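Local coordinates for protein sugar ABC transporter (Agrobacterium radiobacter, PDB 4RXT) that probably serves as the solute-binding component of an ABC-type sugar transporter and binds arabinopyranose, at residues A[175-180]-A[201-206]; A[3-8]-A[33-38]. One frame throughout, in Å; residues are numbered along the deposited sequence.

Contact 2 closes first along the chain and contact 1 opens only later, so the two lie in series, with centres about 33 Å apart and nearest atoms about 20 Å from each other. They share neither sheet nor helix. Contact 2 (3-8 with 33-38) lies at the entry to strands 9-11 and 39-41, the first beta-alpha-beta unit of the six-stranded parallel sheet; contact 1 (175-180 with 201-206) packs the starts of two helices that flank the mixed sheet of strands 133-139 and 194-199. The sugar is hydrogen-bonded by residues of both lobes, as in other periplasmic binding proteins, and contact 1 reaches it through Asn201, while contact 2 lies far from it.

Contact 1 (A[175-180]-A[201-206]); sequences GQATTG and NLIMAQ. With ARA (alpha-L-arabinopyranose), chain B.
Ala177 and Ile203 bring the backbones closest, CA to CA 5.1 Å, where the first turns of helices 177-190 and 202-214 meet; Gly180 and Met204 are the next pair along. No hydrogen bond crosses, and the contact is carried by two side chains from 201-206 that reach the backbone opposite. Ile203 presents its CG2 branch, which stands anti to its own backbone N, meets Ala177 N at 3.3 Å and also comes against Gly175 O. The same methyl, Ile203 CG2, lies 4.0 Å from Ala177 CB, while the edge of this patch is formed by Gln206, whose OE1 sits 3.9 Å from Ala177 CB and whose NE2 is hydrogen-bonded to Asp229. Met204 starts off away from the other helix, but bends at chi2 (-61°) and again at chi3 (92°), which carries its thioether back across. Its CE comes 3.5 Å from Gln176 O, the N-cap carbonyl that accepts from Gly180 N, and Met204 SD lies over Gly180 CA at 3.9 Å. With no side chain on Gly180, the sulfur and methyl can lie directly against the helix backbone.

Asn201 caps its helix: OD1 accepts from Met204 N at 3.0 Å in a nearly straight bond (170°), which fixes the amide beside the arabinopyranose it helps to bind. Leu147 and Arg150 of helix 145-161 flank this residue, Asn140 after strand 133-139 touches Ile203 and Met204, and helix 230-238 covers Leu202, Ala205 and Gln206 through Thr232.

Contact 2 (A[3-8]-A[33-38]); sequences AEVTIP and LGVKVP
Ile7 and Val35 form the apolar centre, the CG1 of Val35 facing the isoleucine's CB, CG1 and CD1 with a closest approach of 3.8 Å to CG1. That methyl of Val35 stands anti to its backbone N (chi1 177°), a position from which it also reaches Val5 O and, more loosely, Val5 CG2. Helix 249-264 covers this face: Ala260 touches Ile7, Leu261 touches Val35, and Ile257 touches Val37.

Further along, Thr6 CG2 packs at 3.6 Å on Pro38 CD, crossing the proline ring at about a right angle, and the rings of Pro8 and Pro38 meet more distantly through their CG atoms. The hydroxyl branch of Thr6 turns to the lysine instead, with OG1 3.2 Å from Lys36 CD as the two side chains run alongside each other in the same direction.

Between these groups the backbones are tied twice around Thr6 and Lys36. Lys36 N donates to Val5 O at 3.0 Å, and Ile7 N to Lys36 O at 2.9 Å, the latter almost straight (172°). Ile7 O is buried here without a hydrogen-bond partner; Val37 CA lies 3.5 Å from Ile7 O in a CA-H...O contact.

At the polar edge a water bridges Val5 N and Gly34 O, accepting from the first and donating to the second. Glu4 lays its carboxylate beside Gly34 and crosses the lysine side chain, with OE2 hydrogen-bonded to Ser1 OG.

The two segments run in roughly the same direction, 33° apart, and the single parallel bridge leads into neighbouring strands 9-11 and 39-41. Strand 9-11, helix 17-33 and strand 39-41 form a beta-alpha-beta crossover, the repeating unit of the Rossmann-like lobes of periplasmic binding proteins, and the contact pairs the chain just ahead of its two strands.

Contact 1 (A[175-180]-A[201-206])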
ATOM      1  N   GLY A 175      -6.614 -10.472  -4.506  1.00 14.39           N
ATOM      2  CA  GLY A 175      -5.416  -9.882  -5.011  1.00 16.24           C
ATOM      3  C   GLY A 175      -5.404  -9.465  -6.467  1.00 14.69           C
ATOM      4  O   GLY A 175      -4.408  -8.947  -6.895  1.00 15.31           O
ATOM      5  N   GLN A 176      -6.495  -9.662  -7.198  1.00 13.91           N
ATOM      6  CA  GLN A 176      -6.549  -9.275  -8.610  0.50 13.66           C
ATOM      7  C   GLN A 176      -7.491  -8.100  -8.885  1.00 12.08           C
ATOM      8  O   GLN A 176      -8.631  -8.058  -8.431  1.00 13.74           O
ATOM      9  CB  GLN A 176      -6.977 -10.450  -9.478  0.50 18.14           C
ATOM     10  CG  GLN A 176      -6.239 -11.728  -9.196  0.50 17.98           C
ATOM     11  CD  GLN A 176      -6.779 -12.856 -10.030  0.50 35.60           C
ATOM     12  OE1 GLN A 176      -6.336 -13.082 -11.143  0.50 35.80           O
ATOM     13  NE2 GLN A 176      -7.748 -13.564  -9.494  0.50 61.98           N
ATOM     14  N   ALA A 177      -6.993  -7.149  -9.685  1.00 12.39           N
ATOM     15  CA  ALA A 177      -7.767  -5.981 -10.073  1.00 13.15           C
ATOM     16  C   ALA A 177      -9.088  -6.394 -10.692  1.00 11.50           C
ATOM     17  O   ALA A 177     -10.122  -5.754 -10.469  1.00 11.01           O
ATOM     18  CB  ALA A 177      -6.979  -5.074 -11.028  1.00 16.38           C
ATOM     19  N   THR A 178      -9.070  -7.450 -11.493  1.00 11.53           N
ATOM     20  CA  THR A 178     -10.301  -7.865 -12.162  1.00 13.55           C
ATOM     21  C   THR A 178     -11.379  -8.311 -11.173  1.00 11.88           C
ATOM     22  O   THR A 178     -12.540  -8.138 -11.408  1.00 12.33           O
ATOM     23  CB  THR A 178     -10.045  -9.004 -13.174  1.00 14.63           C
ATOM     24  OG1 THR A 178      -9.320 -10.043 -12.521  1.00 18.88           O
ATOM     25  CG2 THR A 178      -9.264  -8.485 -14.379  1.00 20.06           C
ATOM     26  N   THR A 179     -10.948  -8.898 -10.072  1.00 11.10           N
ATOM     27  CA  THR A 179     -11.880  -9.250  -9.012  1.00 14.07           C
ATOM     28  C   THR A 179     -12.488  -8.006  -8.334  1.00 10.70           C
ATOM     29  O   THR A 179     -13.679  -7.973  -8.067  1.00 13.63           O
ATOM     30  CB  THR A 179     -11.202 -10.169  -8.003  1.00 15.62           C
ATOM     31  OG1 THR A 179     -10.616 -11.280  -8.697  1.00 16.64           O
ATOM     32  CG2 THR A 179     -12.240 -10.678  -7.006  1.00 15.08           C
ATOM     33  N   GLY A 180     -11.655  -6.992  -8.108  1.00 12.76           N
ATOM     34  CA  GLY A 180     -12.124  -5.653  -7.699  1.00 13.85           C
ATOM     35  C   GLY A 180     -13.216  -5.087  -8.611  1.00 13.20           C
ATOM     36  O   GLY A 180     -14.260  -4.575  -8.175  1.00 13.76           O
ATOM     37  N   ASN A 201      -5.936   0.014  -1.911  1.00 10.47           N
ATOM     38  CA  ASN A 201      -4.576  -0.070  -2.436  1.00  9.17           C
ATOM     39  C   ASN A 201      -4.590   0.137  -3.962  1.00  9.52           C
ATOM     40  O   ASN A 201      -5.650   0.261  -4.558  1.00 11.37           O
ATOM     41  CB  ASN A 201      -3.886  -1.374  -1.989  1.00 12.17           C
ATOM     42  CG  ASN A 201      -4.239  -2.576  -2.863  1.00 11.90           C
ATOM     43  OD1 ASN A 201      -5.332  -2.653  -3.434  1.00 10.61           O
ATOM     44  ND2 ASN A 201      -3.318  -3.500  -2.982  1.00 13.89           N
ATOM     45  N   LEU A 202      -3.413   0.083  -4.568  1.00 11.09           N
ATOM     46  CA  LEU A 202      -3.325   0.340  -6.011  1.00 11.43           C
ATOM     47  C   LEU A 202      -4.221  -0.619  -6.815  1.00 11.58           C
ATOM     48  O   LEU A 202      -4.887  -0.228  -7.762  1.00 11.46           O
ATOM     49  CB  LEU A 202      -1.891   0.179  -6.466  1.00 11.95           C
ATOM     50  CG  LEU A 202      -1.658   0.291  -7.972  1.00 16.19           C
ATOM     51  CD1 LEU A 202      -2.065   1.682  -8.396  1.00 17.18           C
ATOM     52  CD2 LEU A 202      -0.198   0.002  -8.265  1.00 16.56           C
ATOM     53  N   ILE A 203      -4.159  -1.893  -6.464  1.00 10.64           N
ATOM     54  CA  ILE A 203      -4.800  -2.948  -7.226  1.00 11.55           C
ATOM     55  C   ILE A 203      -6.314  -2.786  -7.205  1.00 10.93           C
ATOM     56  O   ILE A 203      -6.994  -2.900  -8.200  1.00 11.71           O
ATOM     57  CB  ILE A 203      -4.380  -4.363  -6.726  1.00 12.31           C
ATOM     58  CG1 ILE A 203      -2.842  -4.504  -6.668  1.00 12.58           C
ATOM     59  CG2 ILE A 203      -5.010  -5.460  -7.583  1.00 13.00           C
ATOM     60  CD1 ILE A 203      -2.141  -4.140  -7.965  1.00 17.66           C
ATOM     61  N   MET A 204      -6.850  -2.492  -6.025  1.00  9.92           N
ATOM     62  CA  MET A 204      -8.270  -2.217  -5.954  1.00 11.10           C
ATOM     63  C   MET A 204      -8.668  -0.898  -6.616  1.00 11.61           C
ATOM     64  O   MET A 204      -9.735  -0.805  -7.256  1.00 11.67           O
ATOM     65  CB  MET A 204      -8.784  -2.286  -4.503  1.00 10.65           C
ATOM     66  CG  MET A 204      -8.743  -3.666  -3.853  1.00 12.60           C
ATOM     67  SD  MET A 204      -9.760  -4.957  -4.694  1.00  7.88           S
ATOM     68  CE  MET A 204      -8.552  -5.691  -5.821  1.00 12.51           C
ATOM     69  N   ALA A 205      -7.824   0.112  -6.494  1.00 10.68           N
ATOM     70  CA  ALA A 205      -8.079   1.354  -7.251  1.00 11.43           C
ATOM     71  C   ALA A 205      -8.156   1.137  -8.775  1.00 12.13           C
ATOM     72  O   ALA A 205      -9.010   1.695  -9.442  1.00 11.09           O
ATOM     73  CB  ALA A 205      -7.019   2.381  -6.926  1.00 12.14           C
ATOM     74  N   GLN A 206      -7.267   0.313  -9.289  1.00 10.93           N
ATOM     75  CA  GLN A 206      -7.297  -0.026 -10.732  1.00 10.93           C
ATOM     76  C   GLN A 206      -8.622  -0.659 -11.092  1.00 12.22           C
ATOM     77  O   GLN A 206      -9.274  -0.245 -12.030  1.00 12.37           O
ATOM     78  CB  GLN A 206      -6.160  -0.998 -11.069  1.00 12.98           C
ATOM     79  CG  GLN A 206      -4.750  -0.423 -10.952  1.00 15.33           C
ATOM     80  CD  GLN A 206      -3.663  -1.498 -10.933  1.00 14.09           C
ATOM     81  OE1 GLN A 206      -3.910  -2.679 -10.621  1.00 21.24           O
ATOM     82  NE2 GLN A 206      -2.461  -1.104 -11.301  1.00 18.74           N
TER
HETATM   83  C1  ARA B 401       0.129  -0.666  -1.562  1.00 14.51           C
HETATM   84  C2  ARA B 401       0.248  -1.154  -0.105  1.00 21.84           C
HETATM   85  C3  ARA B 401       0.849  -2.549  -0.089  1.00 26.15           C
HETATM   86  C4  ARA B 401       0.089  -3.504  -1.026  1.00 25.71           C
HETATM   87  C5  ARA B 401      -0.792  -2.773  -1.949  1.00 17.84           C
HETATM   88  O1  ARA B 401      -0.908   0.256  -1.249  1.00 15.13           O
HETATM   89  O2  ARA B 401       1.103  -0.282   0.657  1.00 15.75           O
HETATM   90  O3  ARA B 401       0.912  -2.995   1.276  1.00 21.89           O
HETATM   91  O4  ARA B 401      -0.879  -4.304  -0.343  1.00 34.06           O
HETATM   92  O5  ARA B 401      -0.207  -1.614  -2.567  1.00 22.23           O

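Contact 2 (A[3-8]-A[33-38])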
ATOM      1  N   ALA A   3      34.114  -7.773  -1.026  1.00 27.15           N
ATOM      2  CA  ALA A   3      34.226  -6.629  -0.139  1.00 31.73           C
ATOM      3  C   ALA A   3      33.023  -5.709  -0.205  1.00 22.22           C
ATOM      4  O   ALA A   3      33.116  -4.562   0.199  1.00 29.07           O
ATOM      5  CB  ALA A   3      35.483  -5.834  -0.457  1.00 36.62           C
ATOM      6  N   GLU A   4      31.910  -6.196  -0.744  1.00 20.09           N
ATOM      7  CA  GLU A   4      30.704  -5.384  -0.800  1.00 21.83           C
ATOM      8  C   GLU A   4      29.591  -6.258  -0.327  1.00 21.79           C
ATOM      9  O   GLU A   4      29.453  -7.391  -0.765  1.00 24.93           O
ATOM     10  CB  GLU A   4      30.523  -4.840  -2.216  1.00 27.74           C
ATOM     11  CG  GLU A   4      29.121  -4.833  -2.750  1.00 29.88           C
ATOM     12  CD  GLU A   4      29.059  -4.381  -4.192  1.00 46.69           C
ATOM     13  OE1 GLU A   4      29.285  -3.183  -4.469  1.00 52.66           O
ATOM     14  OE2 GLU A   4      28.795  -5.271  -5.036  1.00 81.69           O
ATOM     15  N   VAL A   5      28.883  -5.754   0.669  1.00 19.75           N
ATOM     16  CA  VAL A   5      27.855  -6.528   1.322  1.00 18.49           C
ATOM     17  C   VAL A   5      26.638  -6.675   0.431  1.00 17.97           C
ATOM     18  O   VAL A   5      26.447  -5.943  -0.555  1.00 16.66           O
ATOM     19  CB  VAL A   5      27.492  -5.986   2.729  1.00 21.86           C
ATOM     20  CG1 VAL A   5      28.728  -5.960   3.626  1.00 23.64           C
ATOM     21  CG2 VAL A   5      26.813  -4.639   2.631  1.00 20.25           C
ATOM     22  N   THR A   6      25.881  -7.717   0.742  1.00 15.84           N
ATOM     23  CA  THR A   6      24.624  -8.038   0.087  1.00 17.29           C
ATOM     24  C   THR A   6      23.457  -7.770   1.035  1.00 14.33           C
ATOM     25  O   THR A   6      23.427  -8.236   2.179  1.00 14.33           O
ATOM     26  CB  THR A   6      24.584  -9.507  -0.408  1.00 17.45           C
ATOM     27  OG1 THR A   6      25.683  -9.747  -1.310  1.00 20.76           O
ATOM     28  CG2 THR A   6      23.270  -9.800  -1.103  1.00 15.69           C
ATOM     29  N   ILE A   7      22.500  -6.993   0.545  1.00 15.83           N
ATOM     30  CA  ILE A   7      21.253  -6.672   1.265  1.00 13.46           C
ATOM     31  C   ILE A   7      20.078  -6.876   0.299  1.00 12.67           C
ATOM     32  O   ILE A   7      19.737  -5.979  -0.469  1.00 14.78           O
ATOM     33  CB  ILE A   7      21.283  -5.236   1.870  1.00 16.22           C
ATOM     34  CG1 ILE A   7      22.494  -5.088   2.783  1.00 16.07           C
ATOM     35  CG2 ILE A   7      19.976  -4.982   2.618  1.00 13.40           C
ATOM     36  CD1 ILE A   7      22.679  -3.708   3.384  1.00 16.54           C
ATOM     37  N   PRO A   8      19.496  -8.086   0.300  1.00 12.99           N
ATOM     38  CA  PRO A   8      18.302  -8.326  -0.476  1.00 12.49           C
ATOM     39  C   PRO A   8      17.117  -7.493  -0.010  1.00 13.05           C
ATOM     40  O   PRO A   8      16.993  -7.173   1.179  1.00 16.36           O
ATOM     41  CB  PRO A   8      17.994  -9.806  -0.247  1.00 16.22           C
ATOM     42  CG  PRO A   8      19.231 -10.381   0.329  1.00 19.28           C
ATOM     43  CD  PRO A   8      19.861  -9.269   1.077  1.00 14.93           C
ATOM     44  N   LEU A  33      25.360   3.563  -2.798  1.00 21.72           N
ATOM     45  CA  LEU A  33      26.017   3.241  -1.534  1.00 20.62           C
ATOM     46  C   LEU A  33      27.035   2.100  -1.661  1.00 20.27           C
ATOM     47  O   LEU A  33      27.743   1.794  -0.717  1.00 26.29           O
ATOM     48  CB  LEU A  33      24.965   2.844  -0.481  1.00 21.36           C
ATOM     49  CG  LEU A  33      23.885   3.872  -0.136  1.00 27.44           C
ATOM     50  CD1 LEU A  33      22.904   3.290   0.873  1.00 28.59           C
ATOM     51  CD2 LEU A  33      24.516   5.161   0.383  1.00 36.37           C
ATOM     52  N   GLY A  34      27.064   1.453  -2.821  1.00 20.78           N
ATOM     53  CA  GLY A  34      27.936   0.306  -3.043  1.00 21.04           C
ATOM     54  C   GLY A  34      27.528  -0.943  -2.285  1.00 17.26           C
ATOM     55  O   GLY A  34      28.341  -1.553  -1.577  1.00 24.67           O
ATOM     56  N   VAL A  35      26.278  -1.328  -2.492  1.00 17.85           N
ATOM     57  CA  VAL A  35      25.694  -2.526  -1.892  1.00 16.90           C
ATOM     58  C   VAL A  35      25.060  -3.346  -3.023  1.00 15.76           C
ATOM     59  O   VAL A  35      24.422  -2.789  -3.913  1.00 20.46           O
ATOM     60  CB  VAL A  35      24.621  -2.155  -0.839  1.00 18.13           C
ATOM     61  CG1 VAL A  35      23.943  -3.393  -0.256  1.00 17.22           C
ATOM     62  CG2 VAL A  35      25.248  -1.366   0.303  1.00 24.89           C
ATOM     63  N   LYS A  36      25.258  -4.651  -3.005  1.00 16.96           N
ATOM     64  CA  LYS A  36      24.569  -5.552  -3.935  1.00 16.47           C
ATOM     65  C   LYS A  36      23.139  -5.745  -3.373  1.00 18.49           C
ATOM     66  O   LYS A  36      22.949  -6.111  -2.203  1.00 16.09           O
ATOM     67  CB  LYS A  36      25.292  -6.918  -4.003  1.00 18.76           C
ATOM     68  CG  LYS A  36      24.659  -8.028  -4.874  1.00 30.81           C
ATOM     69  CD  LYS A  36      24.986  -9.468  -4.422  1.00 29.16           C
ATOM     70  CE  LYS A  36      24.290 -10.500  -5.280  1.00 32.53           C
ATOM     71  NZ  LYS A  36      24.687 -11.917  -4.959  1.00 45.76           N
ATOM     72  N   VAL A  37      22.122  -5.450  -4.186  1.00 15.42           N
ATOM     73  CA  VAL A  37      20.719  -5.536  -3.764  1.00 14.38           C
ATOM     74  C   VAL A  37      19.926  -6.469  -4.691  1.00 14.18           C
ATOM     75  O   VAL A  37      19.294  -6.035  -5.666  1.00 18.02           O
ATOM     76  CB  VAL A  37      20.069  -4.134  -3.684  1.00 16.61           C
ATOM     77  CG1 VAL A  37      18.622  -4.243  -3.262  1.00 14.89           C
ATOM     78  CG2 VAL A  37      20.834  -3.224  -2.718  1.00 17.60           C
ATOM     79  N   PRO A  38      19.938  -7.769  -4.368  1.00 14.36           N
ATOM     80  CA  PRO A  38      19.042  -8.665  -5.057  1.00 15.08           C
ATOM     81  C   PRO A  38      17.603  -8.264  -4.857  1.00 16.38           C
ATOM     82  O   PRO A  38      17.214  -7.892  -3.774  1.00 16.68           O
ATOM     83  CB  PRO A  38      19.313 -10.047  -4.407  1.00 17.70           C
ATOM     84  CG  PRO A  38      20.635  -9.918  -3.711  1.00 17.66           C
ATOM     85  CD  PRO A  38      20.789  -8.464  -3.375  1.00 15.43           C
TER
HETATM   86  O   HOH W   1      29.148  -2.881   0.928  1.00 31.51           O